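Local coordinates for protein glycerophosphodiester phosphodiesterase (Parabacteroides distasonis, PDB 3NO3) that belongs to the glycerophosphodiester phosphodiesterase family of TIM-barrel proteins and holds a magnesium ion, at residues 89-103 / 123-136. Numbering follows the deposited sequence.
Sequences LKRAKKLKNIRLIFE and MVKRMKLAKRTDYI. With MG (magnesium ion), chain B.
Strands 99-103 and 133-136 run parallel at 27°, their axes 4.7 Å apart, and four backbone hydrogen bonds join Leu100 and Phe102 to Arg132, Asp134 and Ile136. Ahead of the strands, the guanidinium of Arg132 bridges the last turn of helix 85-94 and the type I turn Leu95-Ile98. NH1 and NH2 grip Ala92 O end-on, while NE and NH2 close side-on upon Ile98 O, NH2 lying 2.9 Å away in the carbonyl plane; Leu129 CD2 lies over the rim of one face and Lys96 O over the centre of the other. Lys93 bends at chi2 (67°) to bring NZ within 2.6 Å of Lys128 O, in the Schellman motif ending helix 110-126. In a salt bridge, Arg99 NE and NH2 clasp Asp134 OD1, NH2 taking the syn lone pair at 2.6 Å, the two planes 58° apart. On the helix-facing side of the sheet, the edge of Tyr135 meets the face of Phe102, centroids 5.3 Å apart. On the face of Ile101, Ile136 CG1 packs 3.6 Å from Glu103 CB; Glu103, extended beyond CG, carries OE1 to the magnesium ion, which Glu39 and Asp41 also bind. Strand 99-104, helix 110-126 and strand 133-137 form a beta-alpha-beta unit of the TIM barrel, with helix 85-94 packed on it.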
loop_
_atom_site.group_PDB
_atom_site.type_symbol
_atom_site.label_atom_id
_atom_site.label_comp_id
_atom_site.label_asym_id
_atom_site.label_seq_id
_atom_site.Cartn_x
_atom_site.Cartn_y
_atom_site.Cartn_z
ATOM N N LEU A 89 7.577 -7.733 -8.250
ATOM C CA LEU A 89 7.843 -8.777 -7.283
ATOM C C LEU A 89 9.182 -9.479 -7.467
ATOM O O LEU A 89 9.800 -9.838 -6.468
ATOM C CB LEU A 89 6.692 -9.806 -7.281
ATOM C CG LEU A 89 5.350 -9.151 -6.891
ATOM C CD1 LEU A 89 4.275 -10.218 -6.857
ATOM C CD2 LEU A 89 5.392 -8.335 -5.576
ATOM N N LYS A 90 9.653 -9.657 -8.702
ATOM C CA LYS A 90 10.962 -10.252 -8.926
ATOM C C LYS A 90 12.030 -9.352 -8.277
ATOM O O LYS A 90 12.970 -9.838 -7.629
ATOM C CB LYS A 90 11.210 -10.449 -10.431
ATOM C CG LYS A 90 12.574 -11.039 -10.851
ATOM C CD LYS A 90 12.588 -11.424 -12.353
ATOM C CE LYS A 90 13.975 -11.801 -12.897
ATOM N NZ LYS A 90 14.988 -10.693 -12.786
ATOM N N ARG A 91 11.887 -8.037 -8.435
ATOM C CA ARG A 91 12.852 -7.099 -7.821
ATOM C C ARG A 91 12.725 -7.096 -6.285
ATOM O O ARG A 91 13.727 -7.171 -5.579
ATOM C CB ARG A 91 12.659 -5.673 -8.390
ATOM C CG ARG A 91 13.735 -4.630 -7.941
ATOM C CD ARG A 91 15.078 -4.911 -8.528
ATOM N NE ARG A 91 16.165 -4.161 -7.910
ATOM C CZ ARG A 91 16.892 -4.549 -6.853
ATOM N NH1 ARG A 91 16.658 -5.678 -6.180
ATOM N NH2 ARG A 91 17.879 -3.761 -6.435
ATOM N N ALA A 92 11.489 -7.074 -5.796
ATOM C CA ALA A 92 11.203 -7.070 -4.353
ATOM C C ALA A 92 11.724 -8.296 -3.648
ATOM O O ALA A 92 12.204 -8.192 -2.501
ATOM C CB ALA A 92 9.716 -6.904 -4.102
ATOM N N LYS A 93 11.712 -9.431 -4.330
ATOM C CA LYS A 93 12.280 -10.646 -3.755
ATOM C C LYS A 93 13.747 -10.527 -3.330
ATOM O O LYS A 93 14.113 -11.077 -2.296
ATOM C CB LYS A 93 12.126 -11.847 -4.703
ATOM C CG LYS A 93 12.535 -13.224 -4.092
ATOM C CD LYS A 93 11.572 -13.633 -2.956
ATOM C CE LYS A 93 11.828 -15.041 -2.452
ATOM N NZ LYS A 93 11.020 -15.302 -1.210
ATOM N N LYS A 94 14.567 -9.828 -4.103
ATOM C CA LYS A 94 15.964 -9.606 -3.729
ATOM C C LYS A 94 16.173 -8.529 -2.632
ATOM O O LYS A 94 17.273 -8.436 -2.075
ATOM C CB LYS A 94 16.768 -9.194 -4.937
ATOM C CG LYS A 94 16.715 -10.104 -6.165
ATOM C CD LYS A 94 17.706 -9.557 -7.203
ATOM C CE LYS A 94 17.330 -9.843 -8.633
ATOM N NZ LYS A 94 16.454 -8.767 -9.227
ATOM N N LEU A 95 15.146 -7.711 -2.362
ATOM C CA LEU A 95 15.191 -6.653 -1.344
ATOM C C LEU A 95 14.574 -7.164 -0.040
ATOM O O LEU A 95 13.366 -6.989 0.224
ATOM C CB LEU A 95 14.461 -5.408 -1.855
ATOM C CG LEU A 95 14.993 -4.762 -3.139
ATOM C CD1 LEU A 95 13.954 -3.741 -3.618
ATOM C CD2 LEU A 95 16.374 -4.137 -2.954
ATOM N N LYS A 96 15.416 -7.800 0.778
ATOM C CA LYS A 96 14.938 -8.626 1.898
ATOM C C LYS A 96 14.379 -7.872 3.120
ATOM O O LYS A 96 13.523 -8.374 3.845
ATOM C CB LYS A 96 16.068 -9.570 2.372
ATOM C CG LYS A 96 16.598 -10.548 1.294
ATOM C CD LYS A 96 15.523 -11.492 0.758
ATOM C CE LYS A 96 16.118 -12.534 -0.263
ATOM N NZ LYS A 96 15.077 -13.483 -0.796
ATOM N N ASN A 97 14.857 -6.666 3.317
ATOM C CA ASN A 97 14.489 -5.855 4.460
ATOM C C ASN A 97 13.067 -5.227 4.430
ATOM O O ASN A 97 12.668 -4.625 5.422
ATOM C CB ASN A 97 15.540 -4.716 4.590
ATOM C CG ASN A 97 15.549 -3.756 3.335
ATOM O OD1 ASN A 97 15.137 -4.170 2.216
ATOM N ND2 ASN A 97 16.051 -2.512 3.520
ATOM N N ILE A 98 12.319 -5.320 3.333
ATOM C CA ILE A 98 11.167 -4.444 3.183
ATOM C C ILE A 98 9.844 -5.184 2.998
ATOM O O ILE A 98 9.775 -6.206 2.344
ATOM C CB ILE A 98 11.439 -3.403 2.087
ATOM C CG1 ILE A 98 10.561 -2.154 2.265
ATOM C CG2 ILE A 98 11.334 -3.990 0.694
ATOM C CD1 ILE A 98 11.287 -0.908 1.784
ATOM N N ARG A 99 8.831 -4.658 3.666
ATOM C CA ARG A 99 7.472 -5.135 3.605
ATOM C C ARG A 99 6.801 -4.561 2.352
ATOM O O ARG A 99 7.021 -3.394 2.018
ATOM C CB ARG A 99 6.735 -4.618 4.830
ATOM C CG ARG A 99 5.533 -5.367 5.188
ATOM C CD ARG A 99 5.922 -6.596 5.951
ATOM N NE ARG A 99 4.710 -7.330 6.217
ATOM C CZ ARG A 99 4.656 -8.536 6.735
ATOM N NH1 ARG A 99 5.775 -9.182 7.129
ATOM N NH2 ARG A 99 3.447 -9.071 6.923
ATOM N N LEU A 100 5.992 -5.373 1.677
ATOM C CA LEU A 100 5.321 -4.979 0.448
ATOM C C LEU A 100 3.884 -4.605 0.776
ATOM O O LEU A 100 3.125 -5.441 1.224
ATOM C CB LEU A 100 5.432 -6.112 -0.574
ATOM C CG LEU A 100 6.887 -6.556 -0.864
ATOM C CD1 LEU A 100 6.863 -7.588 -1.938
ATOM C CD2 LEU A 100 7.784 -5.327 -1.307
ATOM N N ILE A 101 3.538 -3.325 0.608
ATOM C CA ILE A 101 2.217 -2.809 0.922
ATOM C C ILE A 101 1.455 -2.687 -0.408
ATOM O O ILE A 101 1.624 -1.748 -1.147
ATOM C CB ILE A 101 2.262 -1.465 1.701
ATOM C CG1 ILE A 101 3.206 -1.542 2.920
ATOM C CG2 ILE A 101 0.867 -1.085 2.134
ATOM C CD1 ILE A 101 2.914 -2.651 3.944
ATOM N N PHE A 102 0.630 -3.690 -0.704
ATOM C CA PHE A 102 0.080 -3.965 -2.023
ATOM C C PHE A 102 -1.310 -3.371 -2.012
ATOM O O PHE A 102 -2.193 -3.929 -1.366
ATOM C CB PHE A 102 0.051 -5.503 -2.149
ATOM C CG PHE A 102 -0.391 -6.093 -3.484
ATOM C CD1 PHE A 102 -1.634 -5.827 -4.086
ATOM C CD2 PHE A 102 0.410 -7.058 -4.080
ATOM C CE1 PHE A 102 -2.014 -6.454 -5.250
ATOM C CE2 PHE A 102 0.039 -7.678 -5.250
ATOM C CZ PHE A 102 -1.155 -7.378 -5.841
ATOM N N GLU A 103 -1.501 -2.240 -2.688
ATOM C CA GLU A 103 -2.835 -1.700 -2.902
ATOM C C GLU A 103 -3.461 -2.304 -4.164
ATOM O O GLU A 103 -2.984 -2.038 -5.275
ATOM C CB GLU A 103 -2.868 -0.170 -2.978
ATOM C CG GLU A 103 -4.315 0.305 -3.131
ATOM C CD GLU A 103 -4.525 1.817 -3.126
ATOM O OE1 GLU A 103 -3.635 2.597 -2.714
ATOM O OE2 GLU A 103 -5.642 2.217 -3.486
HETATM N N MSE A 123 -0.206 -14.718 -7.849
HETATM C CA MSE A 123 1.079 -14.163 -8.247
HETATM C C MSE A 123 2.027 -14.018 -7.055
HETATM O O MSE A 123 3.197 -14.437 -7.142
HETATM C CB MSE A 123 0.903 -12.827 -8.916
HETATM C CG MSE A 123 2.233 -12.155 -9.396
HETATM SE SE MSE A 123 3.161 -13.172 -10.732
HETATM C CE MSE A 123 1.957 -12.744 -12.194
ATOM N N VAL A 124 1.522 -13.454 -5.953
ATOM C CA VAL A 124 2.301 -13.288 -4.713
ATOM C C VAL A 124 2.796 -14.640 -4.224
ATOM O O VAL A 124 3.980 -14.779 -3.867
ATOM C CB VAL A 124 1.510 -12.499 -3.643
ATOM C CG1 VAL A 124 2.237 -12.510 -2.271
ATOM C CG2 VAL A 124 1.332 -11.030 -4.135
ATOM N N LYS A 125 1.920 -15.639 -4.298
ATOM C CA LYS A 125 2.285 -16.993 -3.907
ATOM C C LYS A 125 3.386 -17.570 -4.780
ATOM O O LYS A 125 4.393 -18.094 -4.257
ATOM C CB LYS A 125 1.071 -17.928 -3.979
ATOM C CG LYS A 125 1.311 -19.321 -3.491
ATOM C CD LYS A 125 0.071 -20.213 -3.662
ATOM C CE LYS A 125 0.394 -21.659 -3.402
ATOM N NZ LYS A 125 -0.758 -22.550 -3.672
ATOM N N ARG A 126 3.204 -17.532 -6.102
ATOM C CA ARG A 126 4.253 -18.118 -6.981
ATOM C C ARG A 126 5.574 -17.360 -6.937
ATOM O O ARG A 126 6.622 -17.971 -7.193
ATOM C CB ARG A 126 3.751 -18.409 -8.415
ATOM C CG ARG A 126 3.869 -17.386 -9.450
ATOM C CD ARG A 126 3.647 -17.984 -10.861
ATOM N NE ARG A 126 3.746 -16.945 -11.872
ATOM C CZ ARG A 126 4.869 -16.397 -12.318
ATOM N NH1 ARG A 126 6.051 -16.751 -11.860
ATOM N NH2 ARG A 126 4.790 -15.437 -13.221
HETATM N N MSE A 127 5.542 -16.056 -6.584
HETATM C CA MSE A 127 6.769 -15.280 -6.428
HETATM C C MSE A 127 7.416 -15.397 -5.048
HETATM O O MSE A 127 8.445 -14.768 -4.787
HETATM C CB MSE A 127 6.533 -13.815 -6.813
HETATM C CG MSE A 127 6.060 -13.624 -8.238
HETATM SE SE MSE A 127 7.217 -14.297 -9.571
HETATM C CE MSE A 127 8.638 -13.070 -9.217
ATOM N N LYS A 128 6.826 -16.214 -4.184
ATOM C CA LYS A 128 7.349 -16.552 -2.859
ATOM C C LYS A 128 7.415 -15.336 -1.904
ATOM O O LYS A 128 8.387 -15.164 -1.201
ATOM C CB LYS A 128 8.675 -17.314 -2.936
ATOM C CG LYS A 128 8.596 -18.566 -3.832
ATOM C CD LYS A 128 9.889 -19.413 -3.739
ATOM C CE LYS A 128 9.884 -20.247 -2.465
ATOM N NZ LYS A 128 11.164 -20.996 -2.308
ATOM N N LEU A 129 6.366 -14.518 -1.900
ATOM C CA LEU A 129 6.347 -13.256 -1.136
ATOM C C LEU A 129 5.128 -13.132 -0.214
ATOM O O LEU A 129 4.876 -12.057 0.335
ATOM C CB LEU A 129 6.478 -12.089 -2.084
ATOM C CG LEU A 129 7.876 -11.831 -2.595
ATOM C CD1 LEU A 129 7.833 -10.904 -3.812
ATOM C CD2 LEU A 129 8.782 -11.253 -1.503
ATOM N N ALA A 130 4.411 -14.233 0.046
ATOM C CA ALA A 130 3.218 -14.149 0.900
ATOM C C ALA A 130 3.528 -13.730 2.351
ATOM O O ALA A 130 2.732 -13.040 2.975
ATOM C CB ALA A 130 2.425 -15.486 0.879
ATOM N N LYS A 131 4.683 -14.141 2.880
ATOM C CA LYS A 131 5.133 -13.727 4.211
ATOM C C LYS A 131 5.422 -12.246 4.345
ATOM O O LYS A 131 5.368 -11.746 5.459
ATOM C CB LYS A 131 6.381 -14.474 4.682
ATOM C CG LYS A 131 6.227 -15.967 4.853
ATOM C CD LYS A 131 7.630 -16.609 5.150
ATOM C CE LYS A 131 7.527 -18.068 5.552
ATOM N NZ LYS A 131 6.768 -18.846 4.522
ATOM N N ARG A 132 5.739 -11.561 3.252
ATOM C CA ARG A 132 6.146 -10.143 3.308
ATOM C C ARG A 132 5.165 -9.184 2.635
ATOM O O ARG A 132 5.458 -7.998 2.568
ATOM C CB ARG A 132 7.531 -9.963 2.648
ATOM C CG ARG A 132 8.613 -10.781 3.157
ATOM C CD ARG A 132 9.924 -10.720 2.299
ATOM N NE ARG A 132 10.104 -9.417 1.730
ATOM C CZ ARG A 132 10.878 -9.122 0.689
ATOM N NH1 ARG A 132 11.705 -10.010 0.092
ATOM N NH2 ARG A 132 10.849 -7.871 0.289
ATOM N N THR A 133 3.991 -9.659 2.204
ATOM C CA THR A 133 3.029 -8.856 1.486
ATOM C C THR A 133 1.732 -8.657 2.284
ATOM O O THR A 133 1.042 -9.622 2.648
ATOM C CB THR A 133 2.705 -9.496 0.097
ATOM O OG1 THR A 133 3.930 -9.692 -0.634
ATOM C CG2 THR A 133 1.757 -8.633 -0.704
ATOM N N ASP A 134 1.420 -7.395 2.528
ATOM C CA ASP A 134 0.215 -6.930 3.221
ATOM C C ASP A 134 -0.687 -6.278 2.175
ATOM O O ASP A 134 -0.200 -5.598 1.279
ATOM C CB ASP A 134 0.575 -5.872 4.276
ATOM C CG ASP A 134 1.513 -6.372 5.357
ATOM O OD1 ASP A 134 1.833 -7.594 5.469
ATOM O OD2 ASP A 134 1.932 -5.491 6.134
ATOM N N TYR A 135 -1.998 -6.509 2.248
ATOM C CA TYR A 135 -2.934 -5.988 1.262
ATOM C C TYR A 135 -3.743 -4.819 1.828
ATOM O O TYR A 135 -4.133 -4.809 3.035
ATOM C CB TYR A 135 -3.909 -7.103 0.822
ATOM C CG TYR A 135 -3.231 -8.285 0.186
ATOM C CD1 TYR A 135 -2.678 -8.185 -1.096
ATOM C CD2 TYR A 135 -3.137 -9.498 0.849
ATOM C CE1 TYR A 135 -2.042 -9.266 -1.708
ATOM C CE2 TYR A 135 -2.459 -10.614 0.249
ATOM C CZ TYR A 135 -1.907 -10.472 -1.039
ATOM O OH TYR A 135 -1.294 -11.564 -1.667
ATOM N N ILE A 136 -3.994 -3.845 0.964
ATOM C CA ILE A 136 -4.861 -2.712 1.271
ATOM C C ILE A 136 -5.761 -2.444 0.069
ATOM O O ILE A 136 -5.341 -2.679 -1.058
ATOM C CB ILE A 136 -4.053 -1.457 1.679
ATOM C CG1 ILE A 136 -3.191 -0.893 0.528
ATOM C CG2 ILE A 136 -3.106 -1.772 2.904
ATOM C CD1 ILE A 136 -2.399 0.444 0.881
HETATM MG MG MG B . -2.034 3.646 -3.291
HETATM O O HOH W 1 12.133 -13.004 0.719
HETATM O O HOH W 2 3.783 -12.231 7.887
HETATM O O HOH W 3 -0.375 4.842 -3.970
HETATM O O HOH W 4 -3.233 4.976 -4.464
#